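Local coordinates for Sex comb on midleg CG9495-PA (Drosophila melanogaster, PDB 1PK1), which probably serves in Polycomb-group gene repression, using its SAM domain to associate with SAM domains of partner proteins, at residues T18-I23 and L39-E44; Q24-N29 and C73-K78. The protein carries 2 engineered substitutions. One frame throughout, in Å; residues are numbered along the deposited sequence.

From the N terminus the chain enters helix 19-29, which serves both contacts with successive stretches: its first turn belongs to interaction 1 and its later turns to interaction 2. Interaction 1 closes a short loop, bringing helix 37-42 and the two residues after it back across 15 intervening residues to T18-I23. Interaction 2 closes a much longer one of 43 residues, as C73-K78 on helix 66-79 returns to Q24-N29. The segments alternate along the sequence, so the two closures cross rather than nest. Their centres lie about 12 Å apart, and helix 19-29 thereby ties the second helix of this SAM domain to its long C-terminal one.

Interaction 1: T18-I23 and L39-E44; sequences TIEEVI and LFRKHE
Arg41 and Glu20 meet side-on at the surface, their chains crossing at about a right angle, while Ile23 lies over one face of the guanidinium. Arg41 NE reaches Glu20 OE2 at 3.0 Å and NH2 reaches OE1 at 3.2 Å, so each carboxylate oxygen offers its syn lone pair to a different nitrogen. The two planes are 23° apart and the oxygens sit tilted out of the guanidinium plane, so this two-pronged salt bridge is not quite flat. A bend in the glutamate chain (chi2 -49°) brings its carboxylate to the Arg41 guanidinium. Arg41 runs extended from CG to NE, and its NH1 makes a further salt bridge with Asp38, which together with Glu20 probably fixes how the guanidinium is turned.

Ile23 CD1 lies 3.5 Å from the guanidinium plane, over its centre, and only 3.3 Å from Arg41 CG, a tight fit in which isoleucine supplies an apolar surface for the long arginine chain. Deeper in, Ile23 and Phe40 slide past one another in opposite directions, Ile23 CG1 lying 3.8 Å from Phe40 CB. Val22 approaches the same ring at its edge, CG1 to CD2, a small apolar side chain fitting this buried face. These contacts join the first and second helices of the five-helix SAM bundle. Helix 19-29 starts at a capping box: Thr18 OG1 accepts from Glu21 N, and Glu21 OE1 accepts from Thr18 N.

Ile19 points toward the other segment. Chi1 of -67° sets CG1 beside the backbone N and leaves CG2 to face Phe40 O and Arg41 CA, while CD1 lies 3.5 Å from Glu44 CA. Just past helix 37-42, Glu44 takes positive phi in a Schellman motif; its side chain sets off away, yet CB touches Ile19 CD1 at 3.8 Å.

Interaction 2: Q24-N29 and C73-K78; sequences QYIESN and CNLVNK
The edge of the Tyr25 ring is turned to the backbone of Leu75, whose carbonyl carbon lies in the ring plane, while the ring of Trp17 meets Tyr25 with the two planes at about 50°. This joins the first helix of the SAM bundle to its long C-terminal helix; the short segment axes approach to 10.6 Å at an angle of 114°. Tyr25 CG stands anti to the backbone N (chi1 169°), which sends the phenol to helix 66-79, and OH donates to Leu75 O over 2.7 Å. The phenol oxygen is tilted from the carbonyl plane. Tyrosine suits this place because its ring packs while its hydroxyl bonds: CE2 lies 3.9 Å from Leu75 CB, and OH also touches Lys78 CB. A phenylalanine here would probably leave Leu75 O without its phenol partner and take away the contact with Lys78 CB. Leu75 suits the place as a branched apolar side chain whose two methyls part to different neighbours. CD1 meets Ile26 CD1 at 3.9 Å, the leucine and isoleucine chains crossing obliquely, and CD2 rests against Asn29 CB; Leu33 and Asp30 also touch the leucine. Asn29, in the last turn of its helix, directs its amide back along it: ND2 donates to Tyr25 O at 2.8 Å, with that oxygen lying in the amide plane.

Interaction 1: T18-I23 and L39-E44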
loop_
_atom_site.group_PDB
_atom_site.type_symbol
_atom_site.label_atom_id
_atom_site.label_comp_id
_atom_site.label_asym_id
_atom_site.label_seq_id
_atom_site.Cartn_x
_atom_site.Cartn_y
_atom_site.Cartn_z
ATOM N N THR B 18 -1.383 -16.532 -15.411
ATOM C CA THR B 18 -2.764 -16.894 -15.131
ATOM C C THR B 18 -3.100 -16.189 -13.825
ATOM O O THR B 18 -2.216 -15.619 -13.187
ATOM C CB THR B 18 -2.914 -18.400 -14.890
ATOM O OG1 THR B 18 -2.171 -18.766 -13.720
ATOM C CG2 THR B 18 -2.398 -19.191 -16.093
ATOM N N ILE B 19 -4.369 -16.230 -13.430
ATOM C CA ILE B 19 -4.788 -15.615 -12.181
ATOM C C ILE B 19 -4.010 -16.218 -11.006
ATOM O O ILE B 19 -3.543 -15.496 -10.123
ATOM C CB ILE B 19 -6.308 -15.824 -11.945
ATOM C CG1 ILE B 19 -7.108 -15.041 -12.994
ATOM C CG2 ILE B 19 -6.678 -15.405 -10.525
ATOM C CD1 ILE B 19 -8.601 -15.363 -13.010
ATOM N N GLU B 20 -3.855 -17.539 -10.990
ATOM C CA GLU B 20 -3.126 -18.167 -9.893
ATOM C C GLU B 20 -1.646 -17.776 -9.874
ATOM O O GLU B 20 -1.054 -17.631 -8.803
ATOM C CB GLU B 20 -3.269 -19.690 -9.946
ATOM C CG GLU B 20 -4.666 -20.193 -9.587
ATOM C CD GLU B 20 -5.201 -19.581 -8.294
ATOM O OE1 GLU B 20 -4.431 -19.457 -7.317
ATOM O OE2 GLU B 20 -6.398 -19.233 -8.253
ATOM N N GLU B 21 -1.055 -17.600 -11.049
ATOM C CA GLU B 21 0.350 -17.205 -11.128
ATOM C C GLU B 21 0.530 -15.791 -10.577
ATOM O O GLU B 21 1.537 -15.496 -9.938
ATOM C CB GLU B 21 0.856 -17.284 -12.567
ATOM C CG GLU B 21 1.009 -18.727 -13.075
ATOM C CD GLU B 21 1.550 -18.800 -14.488
ATOM O OE1 GLU B 21 0.939 -18.198 -15.395
ATOM O OE2 GLU B 21 2.590 -19.464 -14.695
ATOM N N VAL B 22 -0.444 -14.922 -10.833
ATOM C CA VAL B 22 -0.391 -13.547 -10.324
ATOM C C VAL B 22 -0.490 -13.571 -8.801
ATOM O O VAL B 22 0.230 -12.849 -8.099
ATOM C CB VAL B 22 -1.556 -12.690 -10.883
ATOM C CG1 VAL B 22 -1.680 -11.389 -10.097
ATOM C CG2 VAL B 22 -1.314 -12.384 -12.357
ATOM N N ILE B 23 -1.393 -14.396 -8.285
ATOM C CA ILE B 23 -1.564 -14.501 -6.847
ATOM C C ILE B 23 -0.309 -15.075 -6.194
ATOM O O ILE B 23 0.091 -14.633 -5.121
ATOM C CB ILE B 23 -2.793 -15.366 -6.508
ATOM C CG1 ILE B 23 -4.056 -14.623 -6.965
ATOM C CG2 ILE B 23 -2.831 -15.668 -5.010
ATOM C CD1 ILE B 23 -5.354 -15.370 -6.728
ATOM N N LEU B 39 -9.747 -11.823 -3.526
ATOM C CA LEU B 39 -10.223 -10.622 -4.205
ATOM C C LEU B 39 -9.648 -10.643 -5.619
ATOM O O LEU B 39 -10.318 -10.273 -6.587
ATOM C CB LEU B 39 -9.761 -9.377 -3.441
ATOM C CG LEU B 39 -10.283 -7.993 -3.825
ATOM C CD1 LEU B 39 -11.810 -7.987 -3.928
ATOM C CD2 LEU B 39 -9.812 -7.000 -2.764
ATOM N N PHE B 40 -8.399 -11.084 -5.740
ATOM C CA PHE B 40 -7.764 -11.178 -7.045
ATOM C C PHE B 40 -8.469 -12.232 -7.891
ATOM O O PHE B 40 -8.608 -12.074 -9.104
ATOM C CB PHE B 40 -6.276 -11.508 -6.899
ATOM C CG PHE B 40 -5.419 -10.297 -6.690
ATOM C CD1 PHE B 40 -5.619 -9.473 -5.587
ATOM C CD2 PHE B 40 -4.454 -9.945 -7.629
ATOM C CE1 PHE B 40 -4.875 -8.307 -5.422
ATOM C CE2 PHE B 40 -3.702 -8.783 -7.478
ATOM C CZ PHE B 40 -3.913 -7.960 -6.373
ATOM N N ARG B 41 -8.932 -13.299 -7.247
ATOM C CA ARG B 41 -9.659 -14.343 -7.963
ATOM C C ARG B 41 -11.011 -13.785 -8.412
ATOM O O ARG B 41 -11.421 -13.973 -9.561
ATOM C CB ARG B 41 -9.867 -15.566 -7.061
ATOM C CG ARG B 41 -8.564 -16.196 -6.611
ATOM C CD ARG B 41 -8.762 -17.549 -5.936
ATOM N NE ARG B 41 -7.477 -18.190 -5.651
ATOM C CZ ARG B 41 -6.679 -17.865 -4.638
ATOM N NH1 ARG B 41 -7.025 -16.907 -3.789
ATOM N NH2 ARG B 41 -5.521 -18.488 -4.484
ATOM N N LYS B 42 -11.681 -13.087 -7.498
ATOM C CA LYS B 42 -12.987 -12.478 -7.759
ATOM C C LYS B 42 -12.924 -11.517 -8.949
ATOM O O LYS B 42 -13.806 -11.522 -9.812
ATOM C CB LYS B 42 -13.454 -11.722 -6.507
ATOM C CG LYS B 42 -14.767 -10.953 -6.645
ATOM C CD LYS B 42 -15.979 -11.864 -6.647
ATOM C CE LYS B 42 -17.261 -11.049 -6.511
ATOM N NZ LYS B 42 -18.472 -11.901 -6.624
ATOM N N HIS B 43 -11.875 -10.700 -8.998
ATOM C CA HIS B 43 -11.718 -9.735 -10.081
ATOM C C HIS B 43 -11.011 -10.296 -11.307
ATOM O O HIS B 43 -10.780 -9.576 -12.288
ATOM C CB HIS B 43 -11.011 -8.484 -9.548
ATOM C CG HIS B 43 -11.900 -7.627 -8.704
ATOM N ND1 HIS B 43 -12.672 -6.611 -9.233
ATOM C CD2 HIS B 43 -12.224 -7.700 -7.392
ATOM C CE1 HIS B 43 -13.433 -6.100 -8.283
ATOM N NE2 HIS B 43 -13.182 -6.743 -7.156
ATOM N N GLU B 44 -10.691 -11.587 -11.250
ATOM C CA GLU B 44 -10.035 -12.290 -12.350
ATOM C C GLU B 44 -8.790 -11.551 -12.811
ATOM O O GLU B 44 -8.618 -11.268 -13.997
ATOM C CB GLU B 44 -11.024 -12.456 -13.511
ATOM C CG GLU B 44 -12.167 -13.409 -13.189
ATOM C CD GLU B 44 -13.355 -13.269 -14.136
ATOM O OE1 GLU B 44 -13.185 -12.754 -15.260
ATOM O OE2 GLU B 44 -14.461 -13.689 -13.746
#

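Interaction 2: Q24-N29 and C73-K78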
loop_
_atom_site.group_PDB
_atom_site.type_symbol
_atom_site.label_atom_id
_atom_site.label_comp_id
_atom_site.label_asym_id
_atom_site.label_seq_id
_atom_site.Cartn_x
_atom_site.Cartn_y
_atom_site.Cartn_z
ATOM N N GLN B 24 0.312 -16.052 -6.845
ATOM C CA GLN B 24 1.538 -16.648 -6.318
ATOM C C GLN B 24 2.652 -15.595 -6.274
ATOM O O GLN B 24 3.446 -15.562 -5.334
ATOM C CB GLN B 24 1.972 -17.831 -7.189
ATOM C CG GLN B 24 3.344 -18.402 -6.834
ATOM C CD GLN B 24 3.397 -19.005 -5.441
ATOM O OE1 GLN B 24 4.475 -19.323 -4.933
ATOM N NE2 GLN B 24 2.235 -19.170 -4.817
ATOM N N TYR B 25 2.705 -14.737 -7.292
ATOM C CA TYR B 25 3.719 -13.682 -7.337
ATOM C C TYR B 25 3.528 -12.723 -6.168
ATOM O O TYR B 25 4.462 -12.445 -5.409
ATOM C CB TYR B 25 3.635 -12.903 -8.656
ATOM C CG TYR B 25 4.470 -11.644 -8.654
ATOM C CD1 TYR B 25 5.854 -11.707 -8.478
ATOM C CD2 TYR B 25 3.881 -10.386 -8.794
ATOM C CE1 TYR B 25 6.627 -10.562 -8.438
ATOM C CE2 TYR B 25 4.655 -9.223 -8.756
ATOM C CZ TYR B 25 6.029 -9.325 -8.576
ATOM O OH TYR B 25 6.820 -8.206 -8.521
ATOM N N ILE B 26 2.310 -12.215 -6.018
ATOM C CA ILE B 26 2.016 -11.291 -4.934
ATOM C C ILE B 26 2.306 -11.917 -3.571
ATOM O O ILE B 26 3.042 -11.354 -2.766
ATOM C CB ILE B 26 0.534 -10.854 -4.954
ATOM C CG1 ILE B 26 0.200 -10.170 -6.284
ATOM C CG2 ILE B 26 0.259 -9.915 -3.788
ATOM C CD1 ILE B 26 0.957 -8.888 -6.534
ATOM N N GLU B 27 1.727 -13.086 -3.319
ATOM C CA GLU B 27 1.903 -13.762 -2.037
ATOM C C GLU B 27 3.314 -14.251 -1.720
ATOM O O GLU B 27 3.732 -14.201 -0.563
ATOM C CB GLU B 27 0.899 -14.919 -1.918
ATOM C CG GLU B 27 -0.523 -14.431 -1.646
ATOM C CD GLU B 27 -1.576 -15.527 -1.724
ATOM O OE1 GLU B 27 -1.230 -16.717 -1.570
ATOM O OE2 GLU B 27 -2.766 -15.188 -1.924
ATOM N N SER B 28 4.049 -14.713 -2.725
ATOM C CA SER B 28 5.408 -15.201 -2.485
ATOM C C SER B 28 6.383 -14.054 -2.251
ATOM O O SER B 28 7.484 -14.256 -1.731
ATOM C CB SER B 28 5.896 -16.055 -3.661
ATOM O OG SER B 28 6.187 -15.262 -4.798
ATOM N N ASN B 29 5.982 -12.848 -2.634
ATOM C CA ASN B 29 6.838 -11.685 -2.449
ATOM C C ASN B 29 6.440 -10.838 -1.245
ATOM O O ASN B 29 7.282 -10.164 -0.650
ATOM C CB ASN B 29 6.842 -10.842 -3.725
ATOM C CG ASN B 29 7.794 -11.389 -4.768
ATOM O OD1 ASN B 29 9.002 -11.156 -4.701
ATOM N ND2 ASN B 29 7.262 -12.143 -5.721
ATOM N N CYS B 73 0.990 -2.077 -5.904
ATOM C CA CYS B 73 1.545 -1.275 -6.998
ATOM C C CYS B 73 3.060 -1.416 -7.014
ATOM O O CYS B 73 3.669 -1.470 -8.078
ATOM C CB CYS B 73 1.189 0.205 -6.840
ATOM S SG CYS B 73 -0.453 0.645 -7.396
ATOM N N ASN B 74 3.655 -1.483 -5.828
ATOM C CA ASN B 74 5.108 -1.617 -5.708
ATOM C C ASN B 74 5.566 -2.914 -6.372
ATOM O O ASN B 74 6.588 -2.942 -7.055
ATOM C CB ASN B 74 5.527 -1.600 -4.233
ATOM C CG ASN B 74 7.030 -1.736 -4.051
ATOM O OD1 ASN B 74 7.527 -2.785 -3.637
ATOM N ND2 ASN B 74 7.761 -0.675 -4.373
ATOM N N LEU B 75 4.802 -3.983 -6.176
ATOM C CA LEU B 75 5.134 -5.272 -6.778
ATOM C C LEU B 75 4.846 -5.273 -8.279
ATOM O O LEU B 75 5.590 -5.872 -9.056
ATOM C CB LEU B 75 4.347 -6.396 -6.099
ATOM C CG LEU B 75 4.667 -6.639 -4.619
ATOM C CD1 LEU B 75 3.712 -7.686 -4.057
ATOM C CD2 LEU B 75 6.118 -7.092 -4.471
ATOM N N VAL B 76 3.765 -4.609 -8.683
ATOM C CA VAL B 76 3.408 -4.535 -10.098
ATOM C C VAL B 76 4.517 -3.824 -10.873
ATOM O O VAL B 76 4.931 -4.285 -11.935
ATOM C CB VAL B 76 2.092 -3.753 -10.319
ATOM C CG1 VAL B 76 1.858 -3.539 -11.811
ATOM C CG2 VAL B 76 0.920 -4.522 -9.715
ATOM N N ASN B 77 4.985 -2.704 -10.331
ATOM C CA ASN B 77 6.037 -1.918 -10.968
ATOM C C ASN B 77 7.286 -2.735 -11.281
ATOM O O ASN B 77 7.947 -2.497 -12.292
ATOM C CB ASN B 77 6.415 -0.726 -10.085
ATOM C CG ASN B 77 5.378 0.385 -10.123
ATOM O OD1 ASN B 77 5.345 1.249 -9.247
ATOM N ND2 ASN B 77 4.539 0.372 -11.141
ATOM N N LYS B 78 7.605 -3.695 -10.417
ATOM C CA LYS B 78 8.788 -4.530 -10.611
ATOM C C LYS B 78 8.726 -5.410 -11.857
ATOM O O LYS B 78 9.760 -5.707 -12.462
ATOM C CB LYS B 78 9.022 -5.416 -9.379
ATOM C CG LYS B 78 9.305 -4.636 -8.098
ATOM C CD LYS B 78 9.572 -5.566 -6.927
ATOM C CE LYS B 78 9.805 -4.779 -5.647
ATOM N NZ LYS B 78 10.304 -5.660 -4.557
#